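Local coordinates for hypothetical protein (Legionella pneumophila subsp. pneumophila, PDB 2IM9) that is of unknown function but belongs to the N-acetylmuramoyl-L-alanine amidase-like family and so may act on peptidoglycan, at residues A[106-111]-A[115-120]; A[139-144]-A[313-318]; A[188-191]-A[197-200]. All blocks are in the same frame, centred on the assembly; numbering follows the deposited sequence. Where two conformers were deposited one is given.

Contact 1. Residues A[106-111]-A[115-120]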
loop_
_atom_site.group_PDB
_atom_site.type_symbol
_atom_site.label_atom_id
_atom_site.label_comp_id
_atom_site.label_asym_id
_atom_site.label_seq_id
_atom_site.Cartn_x
_atom_site.Cartn_y
_atom_site.Cartn_z
ATOM N N ALA A 106 -11.179 8.367 -1.284
ATOM C CA ALA A 106 -11.186 9.562 -0.439
ATOM C C ALA A 106 -10.840 10.811 -1.228
ATOM O O ALA A 106 -11.334 11.896 -0.924
ATOM C CB ALA A 106 -10.229 9.397 0.754
ATOM N N LEU A 107 -9.985 10.659 -2.236
ATOM C CA LEU A 107 -9.533 11.778 -3.042
ATOM C C LEU A 107 -10.530 12.231 -4.097
ATOM O O LEU A 107 -10.415 13.353 -4.592
ATOM C CB LEU A 107 -8.234 11.409 -3.745
ATOM C CG LEU A 107 -6.986 11.333 -2.875
ATOM C CD1 LEU A 107 -5.881 10.798 -3.759
ATOM C CD2 LEU A 107 -6.636 12.709 -2.321
ATOM N N ALA A 108 -11.498 11.374 -4.412
ATOM C CA ALA A 108 -12.424 11.587 -5.523
ATOM C C ALA A 108 -13.822 11.878 -5.024
ATOM O O ALA A 108 -14.094 11.708 -3.843
ATOM C CB ALA A 108 -12.433 10.348 -6.416
ATOM N N ASN A 109 -14.707 12.296 -5.940
ATOM C CA ASN A 109 -16.104 12.613 -5.629
ATOM C C ASN A 109 -17.115 11.818 -6.438
ATOM O O ASN A 109 -18.318 12.092 -6.380
ATOM C CB ASN A 109 -16.387 14.089 -5.900
ATOM C CG ASN A 109 -15.913 14.987 -4.796
ATOM O OD1 ASN A 109 -15.222 15.969 -5.052
ATOM N ND2 ASN A 109 -16.294 14.677 -3.560
ATOM N N SER A 110 -16.634 10.861 -7.222
ATOM C CA SER A 110 -17.494 10.151 -8.164
ATOM C C SER A 110 -16.806 8.871 -8.607
ATOM O O SER A 110 -15.585 8.760 -8.505
ATOM C CB SER A 110 -17.759 11.034 -9.392
ATOM O OG SER A 110 -16.583 11.192 -10.181
ATOM N N LEU A 111 -17.579 7.923 -9.130
ATOM C CA LEU A 111 -16.989 6.698 -9.689
ATOM C C LEU A 111 -15.938 7.041 -10.757
ATOM O O LEU A 111 -14.854 6.440 -10.799
ATOM C CB LEU A 111 -18.086 5.801 -10.265
ATOM C CG LEU A 111 -17.639 4.599 -11.088
ATOM C CD1 LEU A 111 -16.925 3.564 -10.213
ATOM C CD2 LEU A 111 -18.830 3.965 -11.816
ATOM N N GLN A 115 -11.898 6.224 -10.556
ATOM C CA GLN A 115 -11.186 5.423 -11.543
ATOM C C GLN A 115 -9.889 6.107 -11.959
ATOM O O GLN A 115 -8.820 5.485 -12.008
ATOM C CB GLN A 115 -12.093 5.189 -12.749
ATOM C CG GLN A 115 -13.116 4.120 -12.501
ATOM C CD GLN A 115 -14.223 4.094 -13.526
ATOM O OE1 GLN A 115 -14.389 5.031 -14.308
ATOM N NE2 GLN A 115 -15.015 3.038 -13.499
ATOM N N GLU A 116 -9.965 7.415 -12.185
ATOM C CA GLU A 116 -8.813 8.184 -12.628
ATOM C C GLU A 116 -7.758 8.273 -11.516
ATOM O O GLU A 116 -6.561 8.089 -11.754
ATOM C CB GLU A 116 -9.274 9.582 -13.027
ATOM C CG GLU A 116 -8.226 10.361 -13.784
ATOM N N CYS A 117 -8.215 8.551 -10.300
ATOM C CA CYS A 117 -7.331 8.656 -9.143
ATOM C C CYS A 117 -6.626 7.324 -8.885
ATOM O O CYS A 117 -5.428 7.283 -8.580
ATOM C CB CYS A 117 -8.116 9.067 -7.895
ATOM S SG CYS A 117 -8.671 10.800 -7.833
ATOM N N LEU A 118 -7.384 6.241 -8.989
ATOM C CA LEU A 118 -6.808 4.919 -8.740
ATOM C C LEU A 118 -5.762 4.591 -9.793
ATOM O O LEU A 118 -4.672 4.118 -9.461
ATOM C CB LEU A 118 -7.889 3.832 -8.702
ATOM C CG LEU A 118 -7.331 2.450 -8.316
ATOM C CD1 LEU A 118 -6.762 2.438 -6.883
ATOM C CD2 LEU A 118 -8.411 1.377 -8.474
ATOM N N LYS A 119 -6.081 4.871 -11.050
ATOM C CA LYS A 119 -5.116 4.625 -12.137
ATOM C C LYS A 119 -3.805 5.378 -11.854
ATOM O O LYS A 119 -2.719 4.804 -11.958
ATOM C CB LYS A 119 -5.703 4.992 -13.507
ATOM C CG LYS A 119 -4.835 4.542 -14.680
ATOM C CD LYS A 119 -5.535 4.778 -16.038
ATOM C CE LYS A 119 -5.734 6.244 -16.350
ATOM N NZ LYS A 119 -6.591 6.405 -17.582
ATOM N N HIS A 120 -3.905 6.649 -11.454
ATOM C CA HIS A 120 -2.704 7.436 -11.193
ATOM C C HIS A 120 -1.984 7.120 -9.888
ATOM O O HIS A 120 -0.850 7.528 -9.718
ATOM C CB HIS A 120 -3.000 8.938 -11.301
ATOM C CG HIS A 120 -3.075 9.410 -12.712
ATOM N ND1 HIS A 120 -4.228 9.331 -13.461
ATOM C CD2 HIS A 120 -2.126 9.921 -13.529
ATOM C CE1 HIS A 120 -3.992 9.802 -14.676
ATOM N NE2 HIS A 120 -2.725 10.170 -14.739
#
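Leu111 O accepts a hydrogen bond from Gln115 N, the first-turn bond of helix 111-122, at 3.0 Å between the two atoms. The motif is two consecutive helices joined by a short loop: Ala108 to Ser110 lead from helix 95-107 into helix 111-122, with Ser110 at the N-cap position. The N-H of Gln115 points well at the carbonyl, with an angle of 159° at the hydrogen. Farther along, the CA atoms of Ala108 and Cys117 come within 6.9 Å, which places the start of the loop beside the second turn of the new helix.

Across this distance the sulfur makes the contact. SG of Cys117 lies 4.0 Å from CB of Ala108 and 4.2 Å from CB of Leu107, so it meets the beta carbons of two successive residues and leaves the leucine methyls aside. With SG beside its own backbone N (chi1 -73°), the sulfur of Cys117 is directed at this pair. The same sulfur forms the disulfide with Cys327, which ties this helix covalently to the C-terminal tail; Tyr42 of helix 27-45 also packs on Ala108.

Near the start of the helix, the extended side chain of Gln115 doubles back past the residue one turn earlier. Its CG sits 3.4 Å from Leu111 O, while NE2 passes 3.8 Å from CD1 of Leu111. That amide nitrogen is hydrogen-bonded to Tyr88 OH, so its meeting with the leucine is plain van der Waals contact.

One turn on, two donors of His120 converge on Glu116 O from opposite faces of the peptide plane. The backbone N closes the helical turn, and ND1, 3.1 Å from Glu116 O, reaches it within the plane of the imidazole ring.

Contact 2. Residues A[139-144]-A[313-318]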
loop_
_atom_site.group_PDB
_atom_site.type_symbol
_atom_site.label_atom_id
_atom_site.label_comp_id
_atom_site.label_asym_id
_atom_site.label_seq_id
_atom_site.Cartn_x
_atom_site.Cartn_y
_atom_site.Cartn_z
ATOM N N ILE A 139 10.400 2.391 -3.605
ATOM C CA ILE A 139 10.990 3.061 -4.763
ATOM C C ILE A 139 9.989 3.380 -5.870
ATOM O O ILE A 139 10.258 4.228 -6.737
ATOM C CB ILE A 139 12.202 2.270 -5.306
ATOM C CG1 ILE A 139 11.789 0.860 -5.693
ATOM C CG2 ILE A 139 13.319 2.221 -4.261
ATOM C CD1 ILE A 139 12.177 0.507 -7.082
ATOM N N ASP A 140 8.837 2.699 -5.849
ATOM C CA ASP A 140 7.753 3.022 -6.780
ATOM C C ASP A 140 6.667 3.856 -6.097
ATOM O O ASP A 140 6.473 5.025 -6.415
ATOM C CB ASP A 140 7.107 1.761 -7.351
ATOM C CG ASP A 140 8.043 0.941 -8.212
ATOM O OD1 ASP A 140 8.904 1.510 -8.921
ATOM O OD2 ASP A 140 7.871 -0.289 -8.203
ATOM N N TRP A 141 5.943 3.245 -5.163
ATOM C CA TRP A 141 4.701 3.844 -4.665
ATOM C C TRP A 141 4.957 5.095 -3.847
ATOM O O TRP A 141 4.395 6.170 -4.156
ATOM C CB TRP A 141 3.907 2.822 -3.836
ATOM C CG TRP A 141 2.475 3.217 -3.547
ATOM C CD1 TRP A 141 1.404 3.112 -4.399
ATOM C CD2 TRP A 141 1.949 3.706 -2.303
ATOM N NE1 TRP A 141 0.255 3.547 -3.776
ATOM C CE2 TRP A 141 0.558 3.924 -2.491
ATOM C CE3 TRP A 141 2.519 4.010 -1.066
ATOM C CZ2 TRP A 141 -0.272 4.410 -1.475
ATOM C CZ3 TRP A 141 1.696 4.498 -0.046
ATOM C CH2 TRP A 141 0.306 4.685 -0.258
ATOM N N ASN A 142 5.770 4.977 -2.793
ATOM C CA ASN A 142 6.115 6.168 -2.007
ATOM C C ASN A 142 6.723 7.244 -2.917
ATOM O O ASN A 142 6.309 8.408 -2.882
ATOM C CB ASN A 142 7.135 5.833 -0.918
ATOM C CG ASN A 142 6.538 5.086 0.256
ATOM O OD1 ASN A 142 5.326 4.866 0.342
ATOM N ND2 ASN A 142 7.398 4.713 1.194
ATOM N N ASN A 143 7.709 6.859 -3.719
ATOM C CA ASN A 143 8.436 7.830 -4.544
ATOM C C ASN A 143 7.512 8.613 -5.481
ATOM O O ASN A 143 7.480 9.855 -5.457
ATOM C CB ASN A 143 9.536 7.108 -5.328
ATOM C CG ASN A 143 10.258 8.021 -6.285
ATOM O OD1 ASN A 143 10.928 8.957 -5.871
ATOM N ND2 ASN A 143 10.099 7.762 -7.582
ATOM N N TYR A 144 6.739 7.879 -6.271
ATOM C CA TYR A 144 5.870 8.502 -7.268
ATOM C C TYR A 144 4.715 9.271 -6.653
ATOM O O TYR A 144 4.357 10.353 -7.148
ATOM C CB TYR A 144 5.392 7.490 -8.318
ATOM C CG TYR A 144 6.503 7.055 -9.246
ATOM C CD1 TYR A 144 7.245 7.997 -9.961
ATOM C CD2 TYR A 144 6.823 5.709 -9.400
ATOM C CE1 TYR A 144 8.283 7.611 -10.800
ATOM C CE2 TYR A 144 7.861 5.311 -10.238
ATOM C CZ TYR A 144 8.586 6.270 -10.933
ATOM O OH TYR A 144 9.603 5.896 -11.770
ATOM N N ASN A 313 7.218 3.572 9.188
ATOM C CA ASN A 313 7.286 4.820 8.420
ATOM C C ASN A 313 5.888 5.414 8.416
ATOM O O ASN A 313 4.903 4.673 8.368
ATOM C CB ASN A 313 7.802 4.525 6.994
ATOM C CG ASN A 313 7.726 5.729 6.061
ATOM O OD1 ASN A 313 6.668 6.051 5.509
ATOM N ND2 ASN A 313 8.852 6.373 5.852
ATOM N N ILE A 314 5.813 6.748 8.485
ATOM C CA ILE A 314 4.517 7.438 8.554
ATOM C C ILE A 314 4.424 8.486 7.450
ATOM O O ILE A 314 5.300 9.340 7.311
ATOM C CB ILE A 314 4.293 8.135 9.935
ATOM C CG1 ILE A 314 4.492 7.157 11.110
ATOM C CG2 ILE A 314 2.886 8.733 10.025
ATOM C CD1 ILE A 314 5.913 7.079 11.628
ATOM N N GLN A 315 3.338 8.412 6.675
ATOM C CA GLN A 315 3.053 9.383 5.622
ATOM C C GLN A 315 1.664 9.956 5.819
ATOM O O GLN A 315 0.781 9.303 6.385
ATOM C CB GLN A 315 3.100 8.701 4.270
ATOM C CG GLN A 315 4.505 8.334 3.843
ATOM C CD GLN A 315 4.493 7.688 2.502
ATOM O OE1 GLN A 315 4.058 6.534 2.364
ATOM N NE2 GLN A 315 4.943 8.424 1.486
ATOM N N VAL A 316 1.466 11.191 5.372
ATOM C CA VAL A 316 0.136 11.798 5.425
ATOM C C VAL A 316 -0.287 12.197 4.024
ATOM O O VAL A 316 0.548 12.343 3.135
ATOM C CB VAL A 316 0.062 13.025 6.348
ATOM C CG1 VAL A 316 0.349 12.631 7.801
ATOM C CG2 VAL A 316 1.038 14.103 5.885
ATOM N N VAL A 317 -1.592 12.314 3.829
ATOM C CA VAL A 317 -2.159 12.688 2.543
ATOM C C VAL A 317 -2.231 14.212 2.523
ATOM O O VAL A 317 -2.715 14.818 3.476
ATOM C CB VAL A 317 -3.565 12.086 2.363
ATOM C CG1 VAL A 317 -4.275 12.656 1.110
ATOM C CG2 VAL A 317 -3.489 10.571 2.312
ATOM N N LEU A 318 -1.771 14.816 1.434
ATOM C CA LEU A 318 -1.678 16.280 1.365
ATOM C C LEU A 318 -2.949 16.996 0.880
ATOM O O LEU A 318 -3.344 18.024 1.461
ATOM C CB LEU A 318 -0.488 16.689 0.501
ATOM C CG LEU A 318 0.902 16.380 1.041
ATOM C CD1 LEU A 318 1.944 16.677 -0.036
ATOM C CD2 LEU A 318 1.167 17.167 2.327
#
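Asn142 and Gln315 bridge a helix-on-sheet interface in which helix 137-147 lies against strand 311-317 of the antiparallel sheet, the CA atoms of Asn142 and Gln315 8.8 Å apart and the helix widened by a pi-type turn at 139-142. Both side chains leave their backbones toward the opposite segment and meet through their amides, which are buried. The two amide planes stand 69° apart, so the groups cross rather than stack. Gln315 spans most of the gap: its chain is extended beyond CG, carrying the terminal amide from the strand up to the helix.

The indole of Trp141 adds a second touch. CG of Trp141 is anti to its backbone nitrogen (chi1 -166°), which swings the six-membered ring beside the glutamine, at 77° to its amide plane. The CZ3 corner of that ring comes nearest the amide. Glu248 of the adjoining strand 246-254 packs against both Trp141 and Gln315, and Leu151 does so from strand 151-153. On the five-membered ring of the indole, NE1 is hydrogen-bonded to Asn100 OD1 of helix 95-107.

Contact 3. Residues A[188-191]-A[197-200]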
loop_
_atom_site.group_PDB
_atom_site.type_symbol
_atom_site.label_atom_id
_atom_site.label_comp_id
_atom_site.label_asym_id
_atom_site.label_seq_id
_atom_site.Cartn_x
_atom_site.Cartn_y
_atom_site.Cartn_z
ATOM N N ILE A 188 1.607 -14.667 -14.252
ATOM C CA ILE A 188 0.728 -14.498 -15.399
ATOM C C ILE A 188 -0.637 -15.067 -15.065
ATOM O O ILE A 188 -0.812 -16.294 -15.006
ATOM C CB ILE A 188 1.291 -15.204 -16.666
ATOM C CG1 ILE A 188 2.743 -14.788 -16.915
ATOM C CG2 ILE A 188 0.365 -14.943 -17.896
ATOM C CD1 ILE A 188 2.931 -13.311 -17.278
ATOM N N ARG A 189 -1.596 -14.166 -14.870
ATOM C CA ARG A 189 -2.931 -14.548 -14.416
ATOM C C ARG A 189 -3.946 -14.306 -15.532
ATOM O O ARG A 189 -4.337 -13.171 -15.794
ATOM C CB ARG A 189 -3.301 -13.805 -13.124
ATOM C CG ARG A 189 -2.354 -14.142 -11.962
ATOM C CD ARG A 189 -2.883 -13.671 -10.636
ATOM N NE ARG A 189 -2.960 -12.209 -10.556
ATOM C CZ ARG A 189 -3.270 -11.550 -9.448
ATOM N NH1 ARG A 189 -3.514 -12.220 -8.331
ATOM N NH2 ARG A 189 -3.317 -10.221 -9.452
ATOM N N LEU A 190 -4.331 -15.386 -16.212
ATOM C CA LEU A 190 -5.217 -15.297 -17.364
ATOM C C LEU A 190 -6.570 -15.881 -16.993
ATOM O O LEU A 190 -6.639 -16.850 -16.248
ATOM C CB LEU A 190 -4.607 -16.041 -18.553
ATOM C CG LEU A 190 -3.201 -15.609 -18.989
ATOM C CD1 LEU A 190 -2.688 -16.483 -20.146
ATOM C CD2 LEU A 190 -3.135 -14.116 -19.334
ATOM N N GLN A 191 -7.650 -15.291 -17.497
ATOM C CA GLN A 191 -8.981 -15.735 -17.083
ATOM C C GLN A 191 -9.316 -17.101 -17.663
ATOM O O GLN A 191 -9.919 -17.939 -16.987
ATOM C CB GLN A 191 -10.038 -14.691 -17.427
ATOM C CG GLN A 191 -9.763 -13.360 -16.725
ATOM C CD GLN A 191 -11.024 -12.599 -16.381
ATOM O OE1 GLN A 191 -11.792 -13.012 -15.508
ATOM N NE2 GLN A 191 -11.235 -11.469 -17.055
ATOM N N GLU A 197 0.423 -20.497 -22.983
ATOM C CA GLU A 197 0.312 -19.058 -23.178
ATOM C C GLU A 197 0.957 -18.323 -21.990
ATOM O O GLU A 197 1.562 -17.269 -22.175
ATOM C CB GLU A 197 -1.154 -18.645 -23.380
ATOM C CG GLU A 197 -1.390 -17.205 -23.825
ATOM C CD GLU A 197 -0.809 -16.859 -25.204
ATOM O OE1 GLU A 197 -0.463 -17.776 -25.989
ATOM O OE2 GLU A 197 -0.705 -15.650 -25.506
ATOM N N GLN A 198 0.834 -18.884 -20.787
ATOM C CA GLN A 198 1.514 -18.335 -19.602
ATOM C C GLN A 198 3.031 -18.296 -19.781
ATOM O O GLN A 198 3.676 -17.292 -19.482
ATOM C CB GLN A 198 1.189 -19.148 -18.348
ATOM C CG GLN A 198 -0.125 -18.827 -17.695
ATOM C CD GLN A 198 -0.353 -19.661 -16.467
ATOM O OE1 GLN A 198 -0.790 -20.802 -16.557
ATOM N NE2 GLN A 198 -0.036 -19.106 -15.306
ATOM N N GLU A 199 3.598 -19.404 -20.260
ATOM C CA GLU A 199 5.041 -19.478 -20.490
ATOM C C GLU A 199 5.516 -18.432 -21.492
ATOM O O GLU A 199 6.494 -17.729 -21.226
ATOM C CB GLU A 199 5.451 -20.886 -20.956
ATOM N N LYS A 200 4.802 -18.313 -22.617
ATOM C CA LYS A 200 5.121 -17.352 -23.669
ATOM C C LYS A 200 5.127 -15.919 -23.129
ATOM O O LYS A 200 6.076 -15.162 -23.343
ATOM C CB LYS A 200 4.115 -17.480 -24.827
ATOM C CG LYS A 200 4.129 -16.316 -25.855
ATOM C CD LYS A 200 2.979 -16.427 -26.881
ATOM C CE LYS A 200 3.209 -15.516 -28.110
ATOM N NZ LYS A 200 2.374 -14.237 -28.193
#
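Ile188 meets Gln198 in two ways, through its carbonyl and through its branched side chain. Gln198 NE2 donates to Ile188 O over 2.9 Å, but the angle at the hydrogen is just 128°, and the bond is weak. The side chains slide past each other in opposite directions, bringing CG2 of Ile188 to 3.9 Å from CG of Gln198. The other branch, CG1 of Ile188, lies 3.7 Å from the backbone O of Gln198. Leu190 also points at the helix: its CD1 rests 4.0 Å from CG of Glu197, the two side chains crossing at about a right angle.

Glu197 is bent at chi2 (63°), and its carboxylate turns to Arg201, one helical turn on, to which OE2 is salt-bridged. The aliphatic part of the glutamate thus serves the leucine while its charge is paired along the helix. Behind the loop, Arg189 points away from helix 195-209 and forms a salt bridge with Asp83 and a cation-pi contact with Phe85. Backbone bonds of Arg189 to Tyr82 and Gln84 tie it to their loop.

The contact folds the loop before helix 195-209 back onto that helix's first turn; a coiled coil is predicted for 188-215, yet 188-191 is loop here. Gln198 NE2 also makes a weak bond to Ile185 O, so apolar carbon contacts probably contribute much of the adhesion, with the amide shared between two loop carbonyls.

From the N terminus, contact 1 closes first: a short connection between helices 95-107 and 111-122, with three residues between its segments. Contact 2 then opens on helix 137-147 and closes at strand 311-317, a loop of 168 residues that contains most of the sheet strands. Contact 3 is nested inside it, a short local closure in which the loop after helix 176-181 folds back on helix 195-209. Contacts 1 and 2 touch, through Leu107 CD2 and Val317 CG1 4.2 Å apart, joining the helical pair to the sheet. Contact 3 stands apart, its centre about 29 Å from that of contact 1 and 32 Å from that of contact 2.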